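Local coordinates for protein hydrogenase maturation protease (Wolinella succinogenes, PDB 3PU6) that probably acts as an endopeptidase in hydrogenase maturation, activating its target enzyme by proteolytic processing, at residues I112-E117 with Q128-S133. Numbering follows the deposited sequence.
Sequences ISVLLE and QGASDS
No flat side chain enters the seam where Ile112 and Val114 meet Ser133 and Ala130; the amide of Gln128 and the carboxylate of Asp132, one helical turn apart, pair with each other on the helix. There Gln128 NE2 donates to Asp132 OD1 over 2.8 Å, the oxygen lying almost in the amide plane while NE2 approaches OD1 from above the carboxylate plane, 38° out of it, and the bond is bent (145°). The seam itself is small, 131 Å² summed over both sides, and its direct contacts are between carbons. With CG1 of Ile112 beside the backbone N (chi1 -55°), CG2 is the branch anti to that N, and it is CG2 that reaches Ser133 CB, at 3.7 Å. Two residues along, Val114 CG1 faces the Ala130 methyl more loosely, with 4.3 Å between CG1 and CB. No direct hydrogen bond crosses. A water bridges instead, donating to Ser113 O at 2.7 Å and hydrogen-bonded to Ser133 OG at 2.9 Å. In the α/β fold, the contact sets the N-terminal part of helix 128-147, the last helix of the chain, against the late part of strand 106-114. That strand pairs through its backbone with strand 58-66, whose Ala64 and Ser66 touch Val114, while Asp17, from a loop, packs on both Val114 and Ala130.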
loop_
_atom_site.group_PDB
_atom_site.type_symbol
_atom_site.label_atom_id
_atom_site.label_comp_id
_atom_site.label_asym_id
_atom_site.label_seq_id
_atom_site.Cartn_x
_atom_site.Cartn_y
_atom_site.Cartn_z
ATOM N N ILE A 112 2.180 -4.204 5.929
ATOM C CA ILE A 112 3.565 -4.389 6.322
ATOM C C ILE A 112 3.602 -4.139 7.801
ATOM O O ILE A 112 3.348 -3.034 8.260
ATOM C CB ILE A 112 4.501 -3.409 5.595
ATOM C CG1 ILE A 112 4.319 -3.534 4.084
ATOM C CG2 ILE A 112 5.965 -3.627 5.973
ATOM C CD1 ILE A 112 4.829 -2.322 3.303
ATOM N N SER A 113 3.885 -5.180 8.561
ATOM C CA SER A 113 3.785 -5.061 9.997
ATOM C C SER A 113 5.000 -4.315 10.519
ATOM O O SER A 113 6.119 -4.532 10.038
ATOM C CB SER A 113 3.595 -6.427 10.670
ATOM O OG SER A 113 4.705 -7.279 10.477
ATOM N N VAL A 114 4.755 -3.397 11.462
ATOM C CA VAL A 114 5.822 -2.616 12.082
ATOM C C VAL A 114 5.708 -2.712 13.587
ATOM O O VAL A 114 4.649 -2.972 14.097
ATOM C CB VAL A 114 5.845 -1.126 11.607
ATOM C CG1 VAL A 114 6.336 -1.018 10.164
ATOM C CG2 VAL A 114 4.490 -0.489 11.725
ATOM N N LEU A 115 6.818 -2.535 14.286
ATOM C CA LEU A 115 6.816 -2.431 15.740
ATOM C C LEU A 115 6.197 -1.108 16.206
ATOM O O LEU A 115 6.624 -0.022 15.805
ATOM C CB LEU A 115 8.239 -2.577 16.286
ATOM C CG LEU A 115 8.883 -3.951 16.043
ATOM C CD1 LEU A 115 10.292 -4.025 16.573
ATOM C CD2 LEU A 115 8.070 -5.040 16.675
ATOM N N LEU A 116 5.198 -1.224 17.073
ATOM C CA LEU A 116 4.492 -0.088 17.650
ATOM C C LEU A 116 5.409 0.939 18.324
ATOM O O LEU A 116 5.143 2.135 18.294
ATOM C CB LEU A 116 3.455 -0.595 18.648
ATOM C CG LEU A 116 2.732 0.455 19.497
ATOM C CD1 LEU A 116 1.641 1.183 18.729
ATOM C CD2 LEU A 116 2.160 -0.205 20.742
ATOM N N GLU A 117 6.488 0.476 18.938
ATOM C CA GLU A 117 7.431 1.386 19.574
ATOM C C GLU A 117 8.056 2.298 18.533
ATOM O O GLU A 117 8.473 3.423 18.842
ATOM C CB GLU A 117 8.528 0.598 20.272
ATOM C CG GLU A 117 9.494 -0.020 19.305
ATOM C CD GLU A 117 10.124 -1.305 19.808
ATOM O OE1 GLU A 117 9.388 -2.194 20.305
ATOM O OE2 GLU A 117 11.361 -1.431 19.669
ATOM N N GLN A 128 16.006 -0.484 10.576
ATOM C CA GLN A 128 16.564 -1.457 9.644
ATOM C C GLN A 128 15.498 -2.478 9.275
ATOM O O GLN A 128 15.290 -2.767 8.091
ATOM C CB GLN A 128 17.820 -2.134 10.212
ATOM C CG GLN A 128 18.532 -3.067 9.217
ATOM C CD GLN A 128 19.064 -2.341 7.981
ATOM O OE1 GLN A 128 19.913 -1.460 8.092
ATOM N NE2 GLN A 128 18.572 -2.721 6.799
ATOM N N GLY A 129 14.807 -2.997 10.290
ATOM C CA GLY A 129 13.727 -3.949 10.089
ATOM C C GLY A 129 12.653 -3.492 9.113
ATOM O O GLY A 129 12.362 -4.179 8.127
ATOM N N ALA A 130 12.053 -2.332 9.382
ATOM C CA ALA A 130 11.042 -1.775 8.483
ATOM C C ALA A 130 11.598 -1.527 7.075
ATOM O O ALA A 130 10.930 -1.790 6.088
ATOM C CB ALA A 130 10.452 -0.500 9.063
ATOM N N SER A 131 12.818 -1.019 6.995
ATOM C CA SER A 131 13.499 -0.865 5.709
ATOM C C SER A 131 13.583 -2.184 4.933
ATOM O O SER A 131 13.170 -2.263 3.779
ATOM C CB SER A 131 14.896 -0.294 5.913
ATOM O OG SER A 131 15.681 -0.494 4.752
ATOM N N ASP A 132 14.120 -3.216 5.567
ATOM C CA ASP A 132 14.140 -4.539 4.961
ATOM C C ASP A 132 12.745 -4.939 4.492
ATOM O O ASP A 132 12.566 -5.398 3.362
ATOM C CB ASP A 132 14.683 -5.582 5.948
ATOM C CG ASP A 132 16.164 -5.381 6.279
ATOM O OD1 ASP A 132 16.855 -4.593 5.588
ATOM O OD2 ASP A 132 16.635 -6.010 7.252
ATOM N N SER A 133 11.764 -4.759 5.376
ATOM C CA SER A 133 10.358 -5.064 5.096
ATOM C C SER A 133 9.832 -4.424 3.819
ATOM O O SER A 133 9.043 -5.031 3.100
ATOM C CB SER A 133 9.479 -4.611 6.257
ATOM O OG SER A 133 9.685 -5.416 7.397
HETATM O O HOH W 1 8.649 -3.751 9.497
#